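Local coordinates for protein nitrophorin Cim l NP (Cimex lectularius, PDB 2IMQ) that carries nitric oxide on one heme b and releases it into the host during feeding, which dilates the blood vessels, at residues 39-44 with 86-91; 75-80 with 118-123; 10-15 with 26-31. All blocks are in the same frame, centred on the assembly; numbering follows the deposited sequence.

Contact 1: 39-44 with 86-91; sequences VIAVAV and LTVYCL. With HEM (protoporphyrin IX containing Fe), chain B.
With chi1 of Y89 at -60°, CG lies anti to the carbonyl carbon and beside the backbone N, which lays the ring along the I40/V42 side of the sheet: CE1 comes to 4.4 Å from V42 CG2, a methyl at the ring's edge. T87 projects on this same face, and its OG1, also beside its own N, is turned to the heme, 3.5 Å from heme CAA. Helix 57-70, which carries C60, the proximal ligand of the heme iron, covers this side: F64 and L68 touch Y89, and L68 touches I40.

The backbones form an antiparallel ladder, the short strand axes running at 168° to each other. I40 with Y89 and V42 with T87 are the hydrogen-bonded pairs, each closed by two N-H...O bonds; that from Y89 N to I40 O is 2.7 Å long and almost straight at 173°. V39/C90, A41/V88 and A43/L86 are the non-hydrogen-bonded pairs; their side chains make the other face, where V39 CG2 meets C90 SG at 4.1 Å. Strand 127-135 of the second sheet covers this side through F131 and T133, as expected in the beta-sandwich of the DNase I-like fold.

At the heme, Y89 OH donates to propionate oxygen O2A over 2.6 Å, with O2A in the ring plane. A water donates a hydrogen bond to V42 O at 2.9 Å and is also bonded to T87 OG1, which has a further partner in N78. V44 CG1 packs on heme CMB at 3.6 Å.

V42 O thus accepts from both T87 N and the water. T87 OG1 and Y89 OH give this side a polar line toward the propionate beside apolar V42 and V44. K75 serves the other propionate oxygen, and the two donors together would be expected to stabilise its negative charge.

Contact 2: 75-80 with 118-123; sequences KLKNTI and IVTSFT. With HEM (protoporphyrin IX containing Fe), chain B.
The two sheets of the beta-sandwich in this DNase I-like fold meet here, edge strand 73-80 of one facing strand 116-124 of the other. The evidence is in the spacing: the short axes run antiparallel at 169° but approach only to 8.3 Å, a distance bridged by side chains. Within its own sheet, 75-80 carries a classic beta bulge, L76 and K77 both being opposite V88, and both of these residues direct their CB toward 118-123.

L76 makes the tightest packing. Its CD1 sits over the centre of one face of the F122 ring, 3.5 Å from the centroid and 12° off the normal, a CH-pi contact in which the two side chains meet at about a right angle. F129 of strand 127-135 also meets this ring, the two planes nearly parallel.

Further along, K77 CB rests on T120 CG2, and T79 and I118 lie alongside each other, pointing opposite ways, with CG2 to CG2 at 3.9 Å. The hydroxyls of T79 and T120 are joined through water 2, and T120 OG1 is also bonded to T104. Bends at chi2 and chi4 fold the K77 chain back on its own strand, where NZ donates to N78 O at 2.7 Å from above the carbonyl plane, and to T79 OG1.

On the reverse side the strand lines the heme pocket. The amide of N78 lies beside the propionate-bearing edge of the porphyrin, with ND2 3.6 Å from heme CAA, and I80 CD1 approaches the methyl CMD. K75 bends at chi3, and its NZ donates to propionate oxygen O1A of the heme over 3.0 Å.

Contact 3: 10-15 with 26-31; sequences HTVSWN and EELLGL
V12 lies across L28 at about a right angle, its CG2 methyl 3.9 Å from L28 CD1, while its other methyl, CG1, packs against L29 CD2 at the same separation. The V12 torsion explains this division: at chi1 65° CG1 stands between the backbone N and the carbonyl carbon, and CG2 is anti to the N, so one branch is available to each leucine. CG2 also comes to 3.5 Å from L28 O, a buried carbonyl oxygen that has no hydrogen-bonding partner in the model. L28 CD1 reaches on to W14 CE3, 4.2 Å away. W14 itself belongs to the heme pocket, and its indole NE1 is bonded to the carbonyl of H271.

These residues join strand 6-17 to a short, weakly bonded helical turn, about 26-29, of a beta-alpha-beta unit whose second strand, 39-46, runs parallel beside the first. V42 of that strand touches both V12 and L29, and L68 of helix 57-70 also packs on L29.

Where the helix ends, G30 has positive phi, and L31 N to E26 O and G30 N to E27 O bond back into the last turn: a Schellman motif. The L29 carbonyl is taken up by H10, whose ND1 donates to L29 O across 2.8 Å at 169°. The acceptor lies only 4° out of the imidazole plane, and the approach is also in the carbonyl plane. Because a carbonyl oxygen can only accept, ND1 must carry the proton of this bond. Beside it on the ring edge, H10 CE1 stands 3.1 Å from G30 O.

In the fold
All three contacts are buried, but they join different layers of the fold. Contact 1 lies within one sheet and depends on a regular backbone ladder. Contact 2 spans the two sheets through side chains and a water, and includes partly exposed residues of the outermost strand. Contact 3 sets a helix on the opposite flank of that first sheet from the one bordering contact 2. Strand order connects them: 73-80 pairs with 84-91, and 39-46 with 6-17. The centres of contacts 1 and 2 are 8 Å apart, those of contacts 2 and 3 about 16 Å, without touching. Contacts 1 and 2 supply separate donors to one heme propionate; contact 3 reaches the cofactor through W14.

Contact 1: 39-44 with 86-91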
loop_
_atom_site.group_PDB
_atom_site.type_symbol
_atom_site.label_atom_id
_atom_site.label_comp_id
_atom_site.label_asym_id
_atom_site.label_seq_id
_atom_site.Cartn_x
_atom_site.Cartn_y
_atom_site.Cartn_z
ATOM N N VAL A 39 -0.257 4.344 -13.964
ATOM C CA VAL A 39 0.695 3.731 -13.051
ATOM C C VAL A 39 -0.069 2.787 -12.123
ATOM O O VAL A 39 -1.176 3.118 -11.684
ATOM C CB VAL A 39 1.406 4.824 -12.198
ATOM C CG1 VAL A 39 2.317 4.177 -11.197
ATOM C CG2 VAL A 39 2.074 5.797 -13.157
ATOM N N ILE A 40 0.518 1.632 -11.885
ATOM C CA ILE A 40 -0.040 0.691 -10.889
ATOM C C ILE A 40 1.045 0.255 -9.938
ATOM O O ILE A 40 2.159 -0.101 -10.355
ATOM C CB ILE A 40 -0.577 -0.582 -11.604
ATOM C CG1 ILE A 40 -1.709 -0.270 -12.583
ATOM C CG2 ILE A 40 -1.088 -1.575 -10.613
ATOM C CD1 ILE A 40 -2.100 -1.465 -13.478
ATOM N N ALA A 41 0.752 0.303 -8.637
ATOM C CA ALA A 41 1.688 -0.161 -7.637
ATOM C C ALA A 41 1.005 -1.237 -6.783
ATOM O O ALA A 41 -0.169 -1.067 -6.422
ATOM C CB ALA A 41 2.160 0.953 -6.779
ATOM N N VAL A 42 1.733 -2.300 -6.525
ATOM C CA VAL A 42 1.278 -3.440 -5.732
ATOM C C VAL A 42 2.207 -3.695 -4.564
ATOM O O VAL A 42 3.390 -3.927 -4.775
ATOM C CB VAL A 42 1.245 -4.726 -6.613
ATOM C CG1 VAL A 42 0.714 -5.914 -5.811
ATOM C CG2 VAL A 42 0.385 -4.456 -7.896
ATOM N N ALA A 43 1.696 -3.667 -3.350
ATOM C CA ALA A 43 2.517 -3.880 -2.171
ATOM C C ALA A 43 1.904 -5.051 -1.400
ATOM O O ALA A 43 0.685 -5.133 -1.173
ATOM C CB ALA A 43 2.572 -2.653 -1.266
ATOM N N VAL A 44 2.758 -5.927 -0.952
ATOM C CA VAL A 44 2.344 -7.027 -0.091
ATOM C C VAL A 44 3.232 -7.115 1.132
ATOM O O VAL A 44 4.391 -6.691 1.121
ATOM C CB VAL A 44 2.340 -8.383 -0.782
ATOM C CG1 VAL A 44 1.279 -8.446 -1.737
ATOM C CG2 VAL A 44 3.649 -8.691 -1.429
ATOM N N LEU A 86 7.175 -4.977 -3.275
ATOM C CA LEU A 86 6.640 -3.793 -3.913
ATOM C C LEU A 86 6.955 -3.872 -5.397
ATOM O O LEU A 86 8.111 -4.050 -5.782
ATOM C CB LEU A 86 7.286 -2.514 -3.380
ATOM C CG LEU A 86 6.842 -1.167 -3.954
ATOM C CD1 LEU A 86 5.341 -0.892 -3.721
ATOM C CD2 LEU A 86 7.717 -0.068 -3.402
ATOM N N THR A 87 5.918 -3.690 -6.209
ATOM C CA THR A 87 6.060 -3.688 -7.664
ATOM C C THR A 87 5.412 -2.421 -8.181
ATOM O O THR A 87 4.294 -2.092 -7.782
ATOM C CB THR A 87 5.412 -4.929 -8.262
ATOM O OG1 THR A 87 5.928 -6.099 -7.623
ATOM C CG2 THR A 87 5.740 -5.026 -9.750
ATOM N N VAL A 88 6.064 -1.764 -9.164
ATOM C CA VAL A 88 5.513 -0.604 -9.811
ATOM C C VAL A 88 5.495 -0.849 -11.322
ATOM O O VAL A 88 6.529 -1.231 -11.871
ATOM C CB VAL A 88 6.307 0.681 -9.467
ATOM C CG1 VAL A 88 5.661 1.848 -10.096
ATOM C CG2 VAL A 88 6.348 0.872 -7.936
ATOM N N TYR A 89 4.346 -0.607 -11.931
ATOM C CA TYR A 89 4.156 -0.703 -13.372
ATOM C C TYR A 89 3.758 0.660 -13.894
ATOM O O TYR A 89 3.065 1.441 -13.233
ATOM C CB TYR A 89 3.007 -1.676 -13.694
ATOM C CG TYR A 89 3.180 -3.056 -13.216
ATOM C CD1 TYR A 89 2.651 -3.442 -12.007
ATOM C CD2 TYR A 89 3.859 -4.002 -13.951
ATOM C CE1 TYR A 89 2.783 -4.738 -11.555
ATOM C CE2 TYR A 89 3.989 -5.301 -13.507
ATOM C CZ TYR A 89 3.435 -5.681 -12.286
ATOM O OH TYR A 89 3.602 -6.950 -11.805
ATOM N N CYS A 90 4.177 0.947 -15.146
ATOM C CA CYS A 90 3.757 2.166 -15.781
ATOM C C CYS A 90 3.502 1.886 -17.241
ATOM O O CYS A 90 4.186 1.059 -17.817
ATOM C CB CYS A 90 4.837 3.235 -15.632
ATOM S SG CYS A 90 4.480 4.908 -16.325
ATOM N N LEU A 91 2.520 2.548 -17.817
ATOM C CA LEU A 91 2.300 2.382 -19.278
ATOM C C LEU A 91 3.570 2.761 -20.009
ATOM O O LEU A 91 4.157 3.819 -19.760
ATOM C CB LEU A 91 1.112 3.193 -19.750
ATOM C CG LEU A 91 -0.292 2.705 -19.356
ATOM C CD1 LEU A 91 -1.315 3.688 -19.774
ATOM C CD2 LEU A 91 -0.602 1.327 -19.856
HETATM C CHA HEM B . 6.942 -11.329 -7.650
HETATM C CHB HEM B . 2.532 -10.087 -6.063
HETATM C CHC HEM B . 2.712 -13.637 -2.817
HETATM C CHD HEM B . 7.173 -14.711 -4.113
HETATM C C1A HEM B . 5.737 -10.694 -7.548
HETATM C C2A HEM B . 5.258 -9.616 -8.381
HETATM C C3A HEM B . 4.040 -9.265 -7.895
HETATM C C4A HEM B . 3.719 -10.121 -6.789
HETATM C CMA HEM B . 3.131 -8.193 -8.469
HETATM C CAA HEM B . 5.968 -8.973 -9.595
HETATM C CBA HEM B . 5.363 -9.731 -10.808
HETATM C CGA HEM B . 6.006 -9.291 -12.115
HETATM O O1A HEM B . 7.109 -9.748 -12.410
HETATM O O2A HEM B . 5.383 -8.531 -12.897
HETATM C C1B HEM B . 2.208 -10.953 -5.066
HETATM C C2B HEM B . 0.953 -10.960 -4.353
HETATM C C3B HEM B . 0.984 -11.939 -3.456
HETATM C C4B HEM B . 2.260 -12.595 -3.583
HETATM C CMB HEM B . -0.065 -9.944 -4.730
HETATM C CAB HEM B . -0.073 -12.353 -2.444
HETATM C CBB HEM B . -1.361 -12.022 -2.611
HETATM C C1C HEM B . 3.903 -14.300 -2.870
HETATM C C2C HEM B . 4.352 -15.362 -2.004
HETATM C C3C HEM B . 5.570 -15.691 -2.423
HETATM C C4C HEM B . 5.973 -14.777 -3.445
HETATM C CMC HEM B . 3.515 -16.114 -0.963
HETATM C CAC HEM B . 6.455 -16.791 -1.855
HETATM C CBC HEM B . 6.843 -16.800 -0.582
HETATM C C1D HEM B . 7.520 -13.863 -5.141
HETATM C C2D HEM B . 8.836 -13.815 -5.730
HETATM C C3D HEM B . 8.758 -12.807 -6.830
HETATM C C4D HEM B . 7.413 -12.295 -6.809
HETATM C CMD HEM B . 10.051 -14.661 -5.346
HETATM C CAD HEM B . 9.951 -12.428 -7.725
HETATM C CBD HEM B . 10.214 -13.640 -8.605
HETATM C CGD HEM B . 11.119 -13.275 -9.740
HETATM O O1D HEM B . 11.428 -14.207 -10.551
HETATM O O2D HEM B . 11.512 -12.074 -9.810
HETATM N NA HEM B . 4.779 -11.005 -6.590
HETATM N NB HEM B . 2.996 -11.947 -4.557
HETATM N NC HEM B . 4.922 -13.953 -3.706
HETATM N ND HEM B . 6.721 -12.932 -5.794
HETATM FE FE HEM B . 4.808 -12.563 -5.252
HETATM O O HOH W 1 4.491 -6.575 -5.342
#

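Contact 2: 75-80 with 118-123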
loop_
_atom_site.group_PDB
_atom_site.type_symbol
_atom_site.label_atom_id
_atom_site.label_comp_id
_atom_site.label_asym_id
_atom_site.label_seq_id
_atom_site.Cartn_x
_atom_site.Cartn_y
_atom_site.Cartn_z
ATOM N N LYS A 75 6.913 -3.145 -16.332
ATOM C CA LYS A 75 7.264 -3.285 -14.900
ATOM C C LYS A 75 8.536 -2.461 -14.659
ATOM O O LYS A 75 9.603 -2.787 -15.212
ATOM C CB LYS A 75 7.494 -4.734 -14.516
ATOM C CG LYS A 75 8.013 -4.870 -13.082
ATOM C CD LYS A 75 8.256 -6.290 -12.716
ATOM C CE LYS A 75 9.518 -6.821 -13.331
ATOM N NZ LYS A 75 9.641 -8.247 -13.023
ATOM N N LEU A 76 8.417 -1.344 -13.947
ATOM C CA LEU A 76 9.567 -0.518 -13.597
ATOM C C LEU A 76 10.467 -1.232 -12.619
ATOM O O LEU A 76 11.687 -1.207 -12.728
ATOM C CB LEU A 76 9.130 0.837 -13.079
ATOM C CG LEU A 76 8.394 1.713 -14.068
ATOM C CD1 LEU A 76 8.115 3.078 -13.521
ATOM C CD2 LEU A 76 9.165 1.818 -15.394
ATOM N N LYS A 77 9.876 -1.852 -11.601
ATOM C CA LYS A 77 10.653 -2.573 -10.617
ATOM C C LYS A 77 9.752 -3.502 -9.787
ATOM O O LYS A 77 8.614 -3.163 -9.462
ATOM C CB LYS A 77 11.322 -1.587 -9.643
ATOM C CG LYS A 77 12.387 -2.211 -8.745
ATOM C CD LYS A 77 13.651 -2.612 -9.529
ATOM C CE LYS A 77 14.722 -3.274 -8.606
ATOM N NZ LYS A 77 14.301 -4.327 -7.623
ATOM N N ASN A 78 10.270 -4.675 -9.460
ATOM C CA ASN A 78 9.806 -5.504 -8.326
ATOM C C ASN A 78 10.906 -5.627 -7.337
ATOM O O ASN A 78 12.078 -5.876 -7.725
ATOM C CB ASN A 78 9.407 -6.907 -8.791
ATOM C CG ASN A 78 9.183 -7.878 -7.663
ATOM O OD1 ASN A 78 10.049 -8.699 -7.339
ATOM N ND2 ASN A 78 8.048 -7.744 -6.988
ATOM N N THR A 79 10.571 -5.475 -6.052
ATOM C CA THR A 79 11.533 -5.604 -4.999
ATOM C C THR A 79 10.909 -6.490 -3.950
ATOM O O THR A 79 9.790 -6.219 -3.527
ATOM C CB THR A 79 11.845 -4.259 -4.379
ATOM O OG1 THR A 79 12.324 -3.371 -5.375
ATOM C CG2 THR A 79 12.940 -4.393 -3.339
ATOM N N ILE A 80 11.596 -7.523 -3.512
ATOM C CA ILE A 80 11.156 -8.336 -2.398
ATOM C C ILE A 80 12.201 -8.479 -1.306
ATOM O O ILE A 80 13.433 -8.541 -1.551
ATOM C CB ILE A 80 10.644 -9.727 -2.846
ATOM C CG1 ILE A 80 11.766 -10.538 -3.487
ATOM C CG2 ILE A 80 9.432 -9.583 -3.759
ATOM C CD1 ILE A 80 11.355 -11.969 -3.881
ATOM N N ILE A 118 10.545 -0.171 1.636
ATOM C CA ILE A 118 11.042 -0.077 0.226
ATOM C C ILE A 118 10.516 1.193 -0.349
ATOM O O ILE A 118 9.323 1.511 -0.178
ATOM C CB ILE A 118 10.533 -1.239 -0.598
ATOM C CG1 ILE A 118 10.883 -2.604 0.035
ATOM C CG2 ILE A 118 11.103 -1.195 -2.072
ATOM C CD1 ILE A 118 10.169 -3.744 -0.544
ATOM N N VAL A 119 11.367 1.928 -1.083
ATOM C CA VAL A 119 10.881 3.052 -1.837
ATOM C C VAL A 119 11.333 2.914 -3.291
ATOM O O VAL A 119 12.511 2.792 -3.527
ATOM C CB VAL A 119 11.416 4.415 -1.335
ATOM C CG1 VAL A 119 10.689 5.512 -1.991
ATOM C CG2 VAL A 119 11.312 4.545 0.116
ATOM N N THR A 120 10.404 2.976 -4.210
ATOM C CA THR A 120 10.710 2.981 -5.658
ATOM C C THR A 120 10.241 4.285 -6.212
ATOM O O THR A 120 9.094 4.695 -6.028
ATOM C CB THR A 120 9.997 1.786 -6.322
ATOM O OG1 THR A 120 10.597 0.573 -5.884
ATOM C CG2 THR A 120 10.104 1.818 -7.847
ATOM N N SER A 121 11.138 4.956 -6.965
ATOM C CA SER A 121 10.870 6.265 -7.500
ATOM C C SER A 121 11.264 6.328 -8.984
ATOM O O SER A 121 12.141 5.637 -9.426
ATOM C CB SER A 121 11.678 7.350 -6.757
ATOM O OG SER A 121 11.369 7.364 -5.366
ATOM N N PHE A 122 10.625 7.207 -9.690
ATOM C CA PHE A 122 10.858 7.380 -11.166
ATOM C C PHE A 122 10.232 8.653 -11.634
ATOM O O PHE A 122 9.339 9.232 -10.997
ATOM C CB PHE A 122 10.272 6.180 -11.941
ATOM C CG PHE A 122 8.765 6.097 -11.888
ATOM C CD1 PHE A 122 8.015 6.678 -12.876
ATOM C CD2 PHE A 122 8.097 5.410 -10.845
ATOM C CE1 PHE A 122 6.663 6.646 -12.851
ATOM C CE2 PHE A 122 6.709 5.376 -10.810
ATOM C CZ PHE A 122 5.994 5.990 -11.801
ATOM N N THR A 123 10.723 9.131 -12.780
ATOM C CA THR A 123 10.258 10.385 -13.284
ATOM C C THR A 123 9.649 10.203 -14.653
ATOM O O THR A 123 10.232 9.557 -15.517
ATOM C CB THR A 123 11.481 11.327 -13.400
ATOM O OG1 THR A 123 11.936 11.683 -12.082
ATOM C CG2 THR A 123 11.106 12.616 -14.077
HETATM C CHA HEM B . 6.942 -11.329 -7.650
HETATM C CHB HEM B . 2.532 -10.087 -6.063
HETATM C CHC HEM B . 2.712 -13.637 -2.817
HETATM C CHD HEM B . 7.173 -14.711 -4.113
HETATM C C1A HEM B . 5.737 -10.694 -7.548
HETATM C C2A HEM B . 5.258 -9.616 -8.381
HETATM C C3A HEM B . 4.040 -9.265 -7.895
HETATM C C4A HEM B . 3.719 -10.121 -6.789
HETATM C CMA HEM B . 3.131 -8.193 -8.469
HETATM C CAA HEM B . 5.968 -8.973 -9.595
HETATM C CBA HEM B . 5.363 -9.731 -10.808
HETATM C CGA HEM B . 6.006 -9.291 -12.115
HETATM O O1A HEM B . 7.109 -9.748 -12.410
HETATM O O2A HEM B . 5.383 -8.531 -12.897
HETATM C C1B HEM B . 2.208 -10.953 -5.066
HETATM C C2B HEM B . 0.953 -10.960 -4.353
HETATM C C3B HEM B . 0.984 -11.939 -3.456
HETATM C C4B HEM B . 2.260 -12.595 -3.583
HETATM C CMB HEM B . -0.065 -9.944 -4.730
HETATM C CAB HEM B . -0.073 -12.353 -2.444
HETATM C CBB HEM B . -1.361 -12.022 -2.611
HETATM C C1C HEM B . 3.903 -14.300 -2.870
HETATM C C2C HEM B . 4.352 -15.362 -2.004
HETATM C C3C HEM B . 5.570 -15.691 -2.423
HETATM C C4C HEM B . 5.973 -14.777 -3.445
HETATM C CMC HEM B . 3.515 -16.114 -0.963
HETATM C CAC HEM B . 6.455 -16.791 -1.855
HETATM C CBC HEM B . 6.843 -16.800 -0.582
HETATM C C1D HEM B . 7.520 -13.863 -5.141
HETATM C C2D HEM B . 8.836 -13.815 -5.730
HETATM C C3D HEM B . 8.758 -12.807 -6.830
HETATM C C4D HEM B . 7.413 -12.295 -6.809
HETATM C CMD HEM B . 10.051 -14.661 -5.346
HETATM C CAD HEM B . 9.951 -12.428 -7.725
HETATM C CBD HEM B . 10.214 -13.640 -8.605
HETATM C CGD HEM B . 11.119 -13.275 -9.740
HETATM O O1D HEM B . 11.428 -14.207 -10.551
HETATM O O2D HEM B . 11.512 -12.074 -9.810
HETATM N NA HEM B . 4.779 -11.005 -6.590
HETATM N NB HEM B . 2.996 -11.947 -4.557
HETATM N NC HEM B . 4.922 -13.953 -3.706
HETATM N ND HEM B . 6.721 -12.932 -5.794
HETATM FE FE HEM B . 4.808 -12.563 -5.252
HETATM O O HOH W 2 10.133 -2.165 -6.220
#

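Contact 3: 10-15 with 26-31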
loop_
_atom_site.group_PDB
_atom_site.type_symbol
_atom_site.label_atom_id
_atom_site.label_comp_id
_atom_site.label_asym_id
_atom_site.label_seq_id
_atom_site.Cartn_x
_atom_site.Cartn_y
_atom_site.Cartn_z
ATOM N N HIS A 10 -3.314 3.606 -9.756
ATOM C CA HIS A 10 -3.969 2.618 -8.876
ATOM C C HIS A 10 -2.923 2.030 -7.968
ATOM O O HIS A 10 -1.833 1.685 -8.419
ATOM C CB HIS A 10 -4.606 1.476 -9.691
ATOM C CG HIS A 10 -5.828 1.878 -10.462
ATOM N ND1 HIS A 10 -6.689 0.952 -11.027
ATOM C CD2 HIS A 10 -6.330 3.103 -10.757
ATOM C CE1 HIS A 10 -7.661 1.603 -11.646
ATOM N NE2 HIS A 10 -7.460 2.905 -11.514
ATOM N N THR A 11 -3.259 1.922 -6.704
ATOM C CA THR A 11 -2.438 1.203 -5.751
ATOM C C THR A 11 -3.238 0.122 -5.091
ATOM O O THR A 11 -4.436 0.293 -4.828
ATOM C CB THR A 11 -1.872 2.165 -4.663
ATOM O OG1 THR A 11 -2.921 2.710 -3.856
ATOM C CG2 THR A 11 -1.115 3.323 -5.297
ATOM N N VAL A 12 -2.590 -0.988 -4.797
ATOM C CA VAL A 12 -3.194 -1.998 -3.975
ATOM C C VAL A 12 -2.211 -2.517 -2.982
ATOM O O VAL A 12 -1.051 -2.759 -3.334
ATOM C CB VAL A 12 -3.844 -3.133 -4.841
ATOM C CG1 VAL A 12 -2.811 -3.911 -5.641
ATOM C CG2 VAL A 12 -4.659 -4.076 -4.006
ATOM N N SER A 13 -2.658 -2.706 -1.757
ATOM C CA SER A 13 -1.825 -3.407 -0.848
ATOM C C SER A 13 -2.609 -4.474 -0.101
ATOM O O SER A 13 -3.863 -4.383 0.075
ATOM C CB SER A 13 -1.141 -2.489 0.103
ATOM O OG SER A 13 -1.979 -2.058 1.149
ATOM N N TRP A 14 -1.868 -5.464 0.356
ATOM C CA TRP A 14 -2.474 -6.597 1.027
ATOM C C TRP A 14 -1.485 -7.187 1.983
ATOM O O TRP A 14 -0.388 -7.600 1.607
ATOM C CB TRP A 14 -2.843 -7.616 -0.016
ATOM C CG TRP A 14 -3.732 -8.707 0.414
ATOM C CD1 TRP A 14 -4.348 -8.893 1.622
ATOM C CD2 TRP A 14 -4.232 -9.704 -0.451
ATOM N NE1 TRP A 14 -5.136 -10.024 1.561
ATOM C CE2 TRP A 14 -5.076 -10.534 0.291
ATOM C CE3 TRP A 14 -4.022 -9.996 -1.801
ATOM C CZ2 TRP A 14 -5.720 -11.615 -0.281
ATOM C CZ3 TRP A 14 -4.645 -11.067 -2.339
ATOM C CH2 TRP A 14 -5.489 -11.845 -1.601
ATOM N N ASN A 15 -1.875 -7.267 3.234
ATOM C CA ASN A 15 -1.147 -8.072 4.210
ATOM C C ASN A 15 -1.630 -9.494 3.992
ATOM O O ASN A 15 -2.661 -9.960 4.534
ATOM C CB ASN A 15 -1.398 -7.560 5.629
ATOM C CG ASN A 15 -0.502 -8.232 6.618
ATOM O OD1 ASN A 15 -0.059 -9.321 6.335
ATOM N ND2 ASN A 15 -0.201 -7.598 7.763
ATOM N N GLU A 26 -7.368 -8.809 -12.320
ATOM C CA GLU A 26 -7.983 -7.606 -12.811
ATOM C C GLU A 26 -8.740 -6.866 -11.736
ATOM O O GLU A 26 -8.630 -5.662 -11.628
ATOM C CB GLU A 26 -8.929 -7.885 -14.003
ATOM C CG GLU A 26 -8.211 -8.188 -15.293
ATOM C CD GLU A 26 -9.065 -7.962 -16.529
ATOM O OE1 GLU A 26 -10.289 -7.937 -16.367
ATOM O OE2 GLU A 26 -8.507 -7.777 -17.646
ATOM N N GLU A 27 -9.512 -7.582 -10.948
ATOM C CA GLU A 27 -10.236 -6.973 -9.880
ATOM C C GLU A 27 -9.281 -6.356 -8.823
ATOM O O GLU A 27 -9.502 -5.229 -8.370
ATOM C CB GLU A 27 -11.125 -7.996 -9.215
ATOM C CG GLU A 27 -12.018 -7.447 -8.134
ATOM C CD GLU A 27 -12.923 -8.504 -7.520
ATOM O OE1 GLU A 27 -13.730 -8.135 -6.664
ATOM O OE2 GLU A 27 -12.827 -9.699 -7.870
ATOM N N LEU A 28 -8.242 -7.102 -8.471
ATOM C CA LEU A 28 -7.260 -6.676 -7.484
ATOM C C LEU A 28 -6.637 -5.344 -7.864
ATOM O O LEU A 28 -6.353 -4.509 -7.011
ATOM C CB LEU A 28 -6.185 -7.763 -7.358
ATOM C CG LEU A 28 -5.202 -7.522 -6.238
ATOM C CD1 LEU A 28 -5.806 -7.726 -4.883
ATOM C CD2 LEU A 28 -3.973 -8.364 -6.372
ATOM N N LEU A 29 -6.427 -5.127 -9.168
ATOM C CA LEU A 29 -5.743 -3.944 -9.656
ATOM C C LEU A 29 -6.692 -2.862 -10.134
ATOM O O LEU A 29 -6.271 -1.795 -10.557
ATOM C CB LEU A 29 -4.775 -4.314 -10.776
ATOM C CG LEU A 29 -3.819 -5.429 -10.454
ATOM C CD1 LEU A 29 -3.033 -5.760 -11.692
ATOM C CD2 LEU A 29 -2.949 -5.092 -9.365
ATOM N N GLY A 30 -7.992 -3.076 -10.006
ATOM C CA GLY A 30 -8.960 -2.076 -10.360
ATOM C C GLY A 30 -9.166 -1.948 -11.865
ATOM O O GLY A 30 -9.496 -0.871 -12.298
ATOM N N LEU A 31 -8.990 -3.044 -12.606
ATOM C CA LEU A 31 -9.027 -3.065 -14.087
ATOM C C LEU A 31 -10.320 -3.685 -14.643
ATOM O O LEU A 31 -10.591 -3.636 -15.857
ATOM C CB LEU A 31 -7.809 -3.820 -14.626
ATOM C CG LEU A 31 -6.466 -3.236 -14.191
ATOM C CD1 LEU A 31 -5.266 -4.065 -14.742
ATOM C CD2 LEU A 31 -6.347 -1.806 -14.542
#